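Lumazine-binding protein (Silicibacter pomeroyi DSS-3, PDB 3FKA) is of unknown function but has an NTF2-like fold and belongs to the putative lumazine-binding protein family. Local coordinates at residues 24-27 with 28-31; 63-66 with 67-70; 89-93 with 94-98. All coordinates share one frame; numbering follows the deposited sequence. Where two conformers were deposited one is given.

In the fold
All three contacts are local and lie in series along the chain, so none nests in or crosses another. Interaction 1 (24-31) comes first, at the break between the long helix 4-24 and the short helix 27-33. Interaction 2 (63-70) closes a tight turn in the loop that leads from helix 53-63 to strand 72-80. Interaction 3 (89-98) closes the hairpin of strands 83-92 and 95-106. The second contact is the link between the others: the side chain of Arg24 reaches into its loop, and Ala63 packs on Trp92 of the hairpin. Interactions 1 and 3 do not touch, their nearest atoms lying about 7 Å apart.

Interaction 1: residues 24-27 with 28-31; sequences RGDR and PALE
Asp26 caps Ala29, and Arg27 reaches along the helix to Glu31. Asp26, at the N-cap of helix 27-33, has CG anti to its own nitrogen (chi1 -174°), which brings the carboxylate forward beside the carbonyl carbon, where OD1 accepts from Ala29 N at 3.1 Å. The donor arrives from well above the carboxylate plane, and Ala29 CB packs on that same face, 3.4 Å from Asp26 CG. Pro28 crosses the Asp26 side chain at about a right angle, bringing its CD close to OD1. Arg27 runs out extended, bends at chi3 (-67°) and forms a salt bridge one turn further along, NH1 donating to Glu31 OE2 at 3.1 Å. That oxygen sits at the guanidinium edge and in its plane, whereas the planar groups are turned 78° apart. Arg27 NH2 has a second carboxylate partner, Glu61 of helix 53-63. Backbone bonds from Leu30 N to Asp26 O and from Glu31 N to Arg27 O complete the turn. Just before it, Gly25 with positive phi ends helix 4-24 in a Schellman motif. The cap gives a first-turn N-H an acceptor, the helix dipole probably favours its negative charge, and Arg27 shares its own between Glu31 and Glu61.

Interaction 2: residues 63-66 with 67-70; sequences AADA and ETDP
Asp65 holds the turn at 65-68 together through both oxygens of its carboxylate, which between them accept three hydrogen bonds. OD1 takes two backbone donors. Glu67 N lies 3.2 Å from Asp65 OD1, on the anti side and 23° out of the carboxylate plane; Thr68 N comes to the same oxygen at 3.1 Å, from far above the plane. Both N-H groups reach it from one face of the carboxylate, so that two successive donors converge on one oxygen. The other oxygen is met by a hydroxyl: in the Thr68 conformer described here, OG1 donates to Asp65 OD2 across 2.6 Å, again from above the carboxylate plane. Two torsions bring the pair together. Asp65 has CG anti to its backbone nitrogen (chi1 -172°), which swings the carboxylate forward under the following residues, and Thr68 keeps OG1 beside its own nitrogen, on the side where the acid lies. The two side chains cross at about a right angle, with Thr68 CB 3.5 Å from Asp65 CG. Together these bonds, the hydroxyl one in the conformer given, probably restrict the rotation of the carboxylate and offset part of its negative charge. Two carbonyls of the turn, those of Asp65 and Thr68, accept from NH1 of Arg24 at the end of helix 4-24, and Asp65 is also bonded through its backbone to Thr23. Pro70 packs against Val19, Met20 and Thr23 of that helix. An aspartate or asparagine side-chain oxygen accepting from the N-H two residues on defines an Asx turn; here it is extended by the bond to the third residue and reinforced by the threonine hydroxyl, at the surface loop entering strand 72-80 of the NTF2-like sheet.

Interaction 3: residues 89-93 with 94-98; sequences ENDWA and GMRFD
Strands 89-92 and 95-98 run antiparallel, their axes 4.7 Å apart at closest approach, joined by a type I' turn from Trp92 to Met95. Asn90 with Phe97 and Trp92 with Met95 are hydrogen-bonded pairs; Asp91-Arg96 and Glu89-Asp98 are non-hydrogen-bonded ones. Gly94, with positive phi, fits a turn where a CB would strike Ala93 O. On the face of Asp91 and Arg96 the arginine chain bends at chi2 and chi3 (both 64°), bringing NE to Asp91 OD1 in a salt bridge, on the syn side and 22° from the carboxylate plane; the modelled 2.5 Å is unusually short and doubtful. A leucine in place of Arg96 would probably leave the Asp91 carboxylate without its cationic mate. On the other face, Phe97 CZ reaches the Trp92 ring at its edge, 3.7 Å from CE3, while the methyl CE of selenomethionine Met95 lies 4.0 Å from Trp92 CZ3. Asn90 ND2 bonds to Asp99, its side chain about 3 Å from an unidentified bound molecule, probably from the crystallisation liquor. Asp98 pairs with Arg118 and Arg120. Tyr18 and Met22 of helix 4-24 meet Asn90 and Trp92, and the hairpin sits between strands 72-80 and 109-119.

Interaction 1: residues 24-27 with 28-31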
loop_
_atom_site.group_PDB
_atom_site.type_symbol
_atom_site.label_atom_id
_atom_site.label_comp_id
_atom_site.label_asym_id
_atom_site.label_seq_id
_atom_site.Cartn_x
_atom_site.Cartn_y
_atom_site.Cartn_z
ATOM N N ARG B 24 -3.022 -17.693 21.329
ATOM C CA ARG B 24 -3.330 -18.145 22.696
ATOM C C ARG B 24 -4.793 -18.501 22.969
ATOM O O ARG B 24 -5.088 -19.113 24.015
ATOM C CB ARG B 24 -2.929 -17.055 23.697
ATOM C CG ARG B 24 -1.451 -16.740 23.719
ATOM C CD ARG B 24 -0.661 -17.774 24.490
ATOM N NE ARG B 24 0.781 -17.468 24.455
ATOM C CZ ARG B 24 1.656 -17.922 23.557
ATOM N NH1 ARG B 24 1.316 -18.773 22.607
ATOM N NH2 ARG B 24 2.920 -17.534 23.630
ATOM N N GLY B 25 -5.691 -18.156 22.055
ATOM C CA GLY B 25 -7.120 -18.391 22.237
ATOM C C GLY B 25 -7.633 -17.502 23.370
ATOM O O GLY B 25 -8.430 -17.941 24.215
ATOM N N ASP B 26 -7.171 -16.254 23.391
ATOM C CA ASP B 26 -7.543 -15.300 24.441
ATOM C C ASP B 26 -8.850 -14.620 24.052
ATOM O O ASP B 26 -8.845 -13.626 23.326
ATOM C CB ASP B 26 -6.382 -14.326 24.626
ATOM C CG ASP B 26 -6.557 -13.374 25.773
ATOM O OD1 ASP B 26 -7.672 -13.133 26.274
ATOM O OD2 ASP B 26 -5.513 -12.844 26.192
ATOM N N ARG B 27 -9.968 -15.178 24.519
ATOM C CA ARG B 27 -11.289 -14.626 24.211
ATOM C C ARG B 27 -11.466 -13.154 24.655
ATOM O O ARG B 27 -11.896 -12.336 23.843
ATOM C CB ARG B 27 -12.429 -15.515 24.760
ATOM C CG ARG B 27 -13.814 -14.897 24.627
ATOM C CD ARG B 27 -14.874 -15.801 25.097
ATOM N NE ARG B 27 -15.039 -16.996 24.271
ATOM C CZ ARG B 27 -15.821 -17.094 23.198
ATOM N NH1 ARG B 27 -16.532 -16.064 22.733
ATOM N NH2 ARG B 27 -15.903 -18.259 22.575
ATOM N N PRO B 28 -11.164 -12.824 25.927
ATOM C CA PRO B 28 -11.340 -11.411 26.312
ATOM C C PRO B 28 -10.545 -10.427 25.440
ATOM O O PRO B 28 -11.082 -9.406 25.046
ATOM C CB PRO B 28 -10.857 -11.383 27.764
ATOM C CG PRO B 28 -11.033 -12.751 28.244
ATOM C CD PRO B 28 -10.748 -13.644 27.071
ATOM N N ALA B 29 -9.320 -10.775 25.063
ATOM C CA ALA B 29 -8.489 -9.901 24.209
ATOM C C ALA B 29 -9.089 -9.758 22.820
ATOM O O ALA B 29 -9.137 -8.669 22.242
ATOM C CB ALA B 29 -7.049 -10.442 24.123
ATOM N N LEU B 30 -9.545 -10.877 22.265
ATOM C CA LEU B 30 -10.160 -10.868 20.936
ATOM C C LEU B 30 -11.469 -10.088 20.912
ATOM O O LEU B 30 -11.743 -9.407 19.942
ATOM C CB LEU B 30 -10.390 -12.291 20.444
ATOM C CG LEU B 30 -9.071 -13.060 20.136
ATOM C CD1 LEU B 30 -9.336 -14.576 20.076
ATOM C CD2 LEU B 30 -8.381 -12.505 18.865
ATOM N N GLU B 31 -12.281 -10.205 21.966
ATOM C CA GLU B 31 -13.524 -9.442 22.035
ATOM C C GLU B 31 -13.232 -7.956 22.204
ATOM O O GLU B 31 -14.033 -7.138 21.781
ATOM C CB GLU B 31 -14.468 -9.995 23.124
ATOM C CG GLU B 31 -14.997 -11.379 22.726
ATOM C CD GLU B 31 -15.988 -12.023 23.695
ATOM O OE1 GLU B 31 -16.073 -11.632 24.889
ATOM O OE2 GLU B 31 -16.664 -12.991 23.258
#

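Interaction 2: residues 63-66 with 67-70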
loop_
_atom_site.group_PDB
_atom_site.type_symbol
_atom_site.label_atom_id
_atom_site.label_comp_id
_atom_site.label_asym_id
_atom_site.label_seq_id
_atom_site.Cartn_x
_atom_site.Cartn_y
_atom_site.Cartn_z
ATOM N N ALA B 63 -7.905 -24.054 18.470
ATOM C CA ALA B 63 -6.518 -24.243 18.061
ATOM C C ALA B 63 -5.503 -23.626 18.998
ATOM O O ALA B 63 -4.312 -23.633 18.665
ATOM C CB ALA B 63 -6.326 -23.654 16.644
ATOM N N ALA B 64 -5.942 -23.143 20.171
ATOM C CA ALA B 64 -5.029 -22.455 21.102
ATOM C C ALA B 64 -3.769 -23.209 21.484
ATOM O O ALA B 64 -3.756 -24.433 21.617
ATOM C CB ALA B 64 -5.784 -22.022 22.363
ATOM N N ASP B 65 -2.687 -22.438 21.629
ATOM C CA ASP B 65 -1.372 -22.950 21.974
ATOM C C ASP B 65 -0.830 -22.004 23.019
ATOM O O ASP B 65 -0.691 -20.823 22.733
ATOM C CB ASP B 65 -0.555 -22.947 20.684
ATOM C CG ASP B 65 0.776 -23.616 20.801
ATOM O OD1 ASP B 65 1.414 -23.612 21.887
ATOM O OD2 ASP B 65 1.219 -24.116 19.724
ATOM N N ALA B 66 -0.549 -22.513 24.214
ATOM C CA ALA B 66 -0.068 -21.685 25.324
ATOM C C ALA B 66 1.370 -21.195 25.249
ATOM O O ALA B 66 1.694 -20.190 25.902
ATOM C CB ALA B 66 -0.233 -22.457 26.644
ATOM N N GLU B 67 2.214 -21.857 24.463
ATOM C CA GLU B 67 3.638 -21.509 24.438
ATOM C C GLU B 67 4.305 -21.160 23.112
ATOM O O GLU B 67 5.382 -20.561 23.143
ATOM C CB GLU B 67 4.411 -22.692 25.022
ATOM C CG GLU B 67 3.996 -23.067 26.441
ATOM C CD GLU B 67 4.871 -24.146 27.053
ATOM O OE1 GLU B 67 6.110 -24.041 26.998
ATOM O OE2 GLU B 67 4.319 -25.082 27.646
ATOM N N THR B 68 3.715 -21.506 21.975
ATOM C CA THR B 68 4.344 -21.205 20.686
ATOM C C THR B 68 4.518 -19.699 20.454
ATOM O O THR B 68 3.631 -18.914 20.790
ATOM C CB THR B 68 3.554 -21.845 19.523
ATOM O OG1 THR B 68 3.684 -23.268 19.620
ATOM C CG2 THR B 68 4.087 -21.403 18.170
ATOM N N ASP B 69 5.676 -19.323 19.912
ATOM C CA ASP B 69 5.989 -17.941 19.603
ATOM C C ASP B 69 5.640 -17.861 18.121
ATOM O O ASP B 69 6.384 -18.381 17.265
ATOM C CB ASP B 69 7.452 -17.605 19.882
ATOM C CG ASP B 69 7.764 -16.122 19.704
ATOM O OD1 ASP B 69 6.832 -15.286 19.723
ATOM O OD2 ASP B 69 8.960 -15.789 19.571
ATOM N N PRO B 70 4.513 -17.215 17.800
ATOM C CA PRO B 70 4.134 -17.207 16.393
ATOM C C PRO B 70 4.868 -16.222 15.503
ATOM O O PRO B 70 5.230 -15.151 15.966
ATOM C CB PRO B 70 2.676 -16.781 16.465
ATOM C CG PRO B 70 2.646 -15.815 17.585
ATOM C CD PRO B 70 3.589 -16.386 18.599
#

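Interaction 3: residues 89-93 with 94-98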
loop_
_atom_site.group_PDB
_atom_site.type_symbol
_atom_site.label_atom_id
_atom_site.label_comp_id
_atom_site.label_asym_id
_atom_site.label_seq_id
_atom_site.Cartn_x
_atom_site.Cartn_y
_atom_site.Cartn_z
ATOM N N GLU B 89 1.276 -10.676 7.661
ATOM C CA GLU B 89 1.649 -12.049 7.365
ATOM C C GLU B 89 1.672 -12.755 8.687
ATOM O O GLU B 89 2.207 -12.206 9.638
ATOM C CB GLU B 89 3.060 -12.191 6.819
ATOM C CG GLU B 89 3.356 -11.569 5.499
ATOM C CD GLU B 89 4.800 -11.834 5.066
ATOM O OE1 GLU B 89 5.651 -12.167 5.912
ATOM O OE2 GLU B 89 5.100 -11.722 3.868
ATOM N N ASN B 90 1.100 -13.950 8.787
ATOM C CA ASN B 90 1.160 -14.649 10.075
ATOM C C ASN B 90 0.936 -16.135 9.941
ATOM O O ASN B 90 0.355 -16.579 8.978
ATOM C CB ASN B 90 0.200 -14.038 11.095
ATOM C CG ASN B 90 -1.230 -14.124 10.691
ATOM O OD1 ASN B 90 -1.807 -15.199 10.653
ATOM N ND2 ASN B 90 -1.850 -12.983 10.498
ATOM N N ASP B 91 1.459 -16.876 10.908
ATOM C CA ASP B 91 1.279 -18.306 10.967
ATOM C C ASP B 91 0.200 -18.592 11.986
ATOM O O ASP B 91 0.119 -17.924 13.009
ATOM C CB ASP B 91 2.533 -19.053 11.410
ATOM C CG ASP B 91 3.593 -19.111 10.353
ATOM O OD1 ASP B 91 3.299 -18.770 9.206
ATOM O OD2 ASP B 91 4.722 -19.546 10.660
ATOM N N TRP B 92 -0.640 -19.563 11.676
ATOM C CA TRP B 92 -1.686 -20.005 12.586
ATOM C C TRP B 92 -2.047 -21.437 12.228
ATOM O O TRP B 92 -2.264 -21.747 11.059
ATOM C CB TRP B 92 -2.930 -19.113 12.524
ATOM C CG TRP B 92 -4.045 -19.623 13.424
ATOM C CD1 TRP B 92 -4.098 -19.535 14.774
ATOM C CD2 TRP B 92 -5.247 -20.289 13.019
ATOM N NE1 TRP B 92 -5.259 -20.101 15.247
ATOM C CE2 TRP B 92 -5.990 -20.565 14.192
ATOM C CE3 TRP B 92 -5.768 -20.688 11.782
ATOM C CZ2 TRP B 92 -7.224 -21.226 14.171
ATOM C CZ3 TRP B 92 -7.023 -21.328 11.754
ATOM C CH2 TRP B 92 -7.720 -21.602 12.944
ATOM N N ALA B 93 -2.072 -22.308 13.234
ATOM C CA ALA B 93 -2.457 -23.706 13.044
ATOM C C ALA B 93 -1.711 -24.424 11.918
ATOM O O ALA B 93 -2.300 -25.227 11.198
ATOM C CB ALA B 93 -3.973 -23.778 12.817
ATOM N N GLY B 94 -0.415 -24.143 11.789
ATOM C CA GLY B 94 0.436 -24.772 10.785
ATOM C C GLY B 94 0.333 -24.278 9.361
ATOM O O GLY B 94 0.913 -24.898 8.457
HETATM N N MSE B 95 -0.360 -23.156 9.156
HETATM C CA MSE B 95 -0.556 -22.554 7.834
HETATM C C MSE B 95 -0.111 -21.097 7.853
HETATM O O MSE B 95 -0.190 -20.459 8.905
HETATM C CB MSE B 95 -2.037 -22.621 7.471
HETATM C CG MSE B 95 -2.601 -24.034 7.313
HETATM SE SE MSE B 95 -4.549 -24.032 7.262
HETATM C CE MSE B 95 -4.936 -23.443 9.069
ATOM N N ARG B 96 0.346 -20.591 6.705
ATOM C CA ARG B 96 0.775 -19.201 6.527
ATOM C C ARG B 96 -0.350 -18.429 5.867
ATOM O O ARG B 96 -0.821 -18.819 4.808
ATOM C CB ARG B 96 1.997 -19.098 5.622
ATOM C CG ARG B 96 2.527 -17.657 5.373
ATOM C CD ARG B 96 3.047 -16.939 6.600
ATOM N NE ARG B 96 4.232 -17.626 7.140
ATOM C CZ ARG B 96 5.505 -17.356 6.861
ATOM N NH1 ARG B 96 5.870 -16.410 5.980
ATOM N NH2 ARG B 96 6.443 -18.093 7.462
ATOM N N PHE B 97 -0.689 -17.285 6.436
ATOM C CA PHE B 97 -1.750 -16.451 5.927
ATOM C C PHE B 97 -1.308 -15.037 5.589
ATOM O O PHE B 97 -0.337 -14.549 6.163
ATOM C CB PHE B 97 -2.792 -16.260 7.022
ATOM C CG PHE B 97 -3.538 -17.502 7.411
ATOM C CD1 PHE B 97 -2.973 -18.432 8.283
ATOM C CD2 PHE B 97 -4.849 -17.695 6.996
ATOM C CE1 PHE B 97 -3.660 -19.574 8.683
ATOM C CE2 PHE B 97 -5.559 -18.849 7.404
ATOM C CZ PHE B 97 -4.952 -19.792 8.237
ATOM N N ASP B 98 -2.036 -14.423 4.650
ATOM C CA ASP B 98 -1.953 -13.023 4.345
ATOM C C ASP B 98 -3.316 -12.545 4.836
ATOM O O ASP B 98 -4.328 -13.082 4.383
ATOM C CB ASP B 98 -1.824 -12.710 2.877
ATOM C CG ASP B 98 -0.449 -13.004 2.365
ATOM O OD1 ASP B 98 0.521 -12.368 2.830
ATOM O OD2 ASP B 98 -0.342 -13.863 1.498
#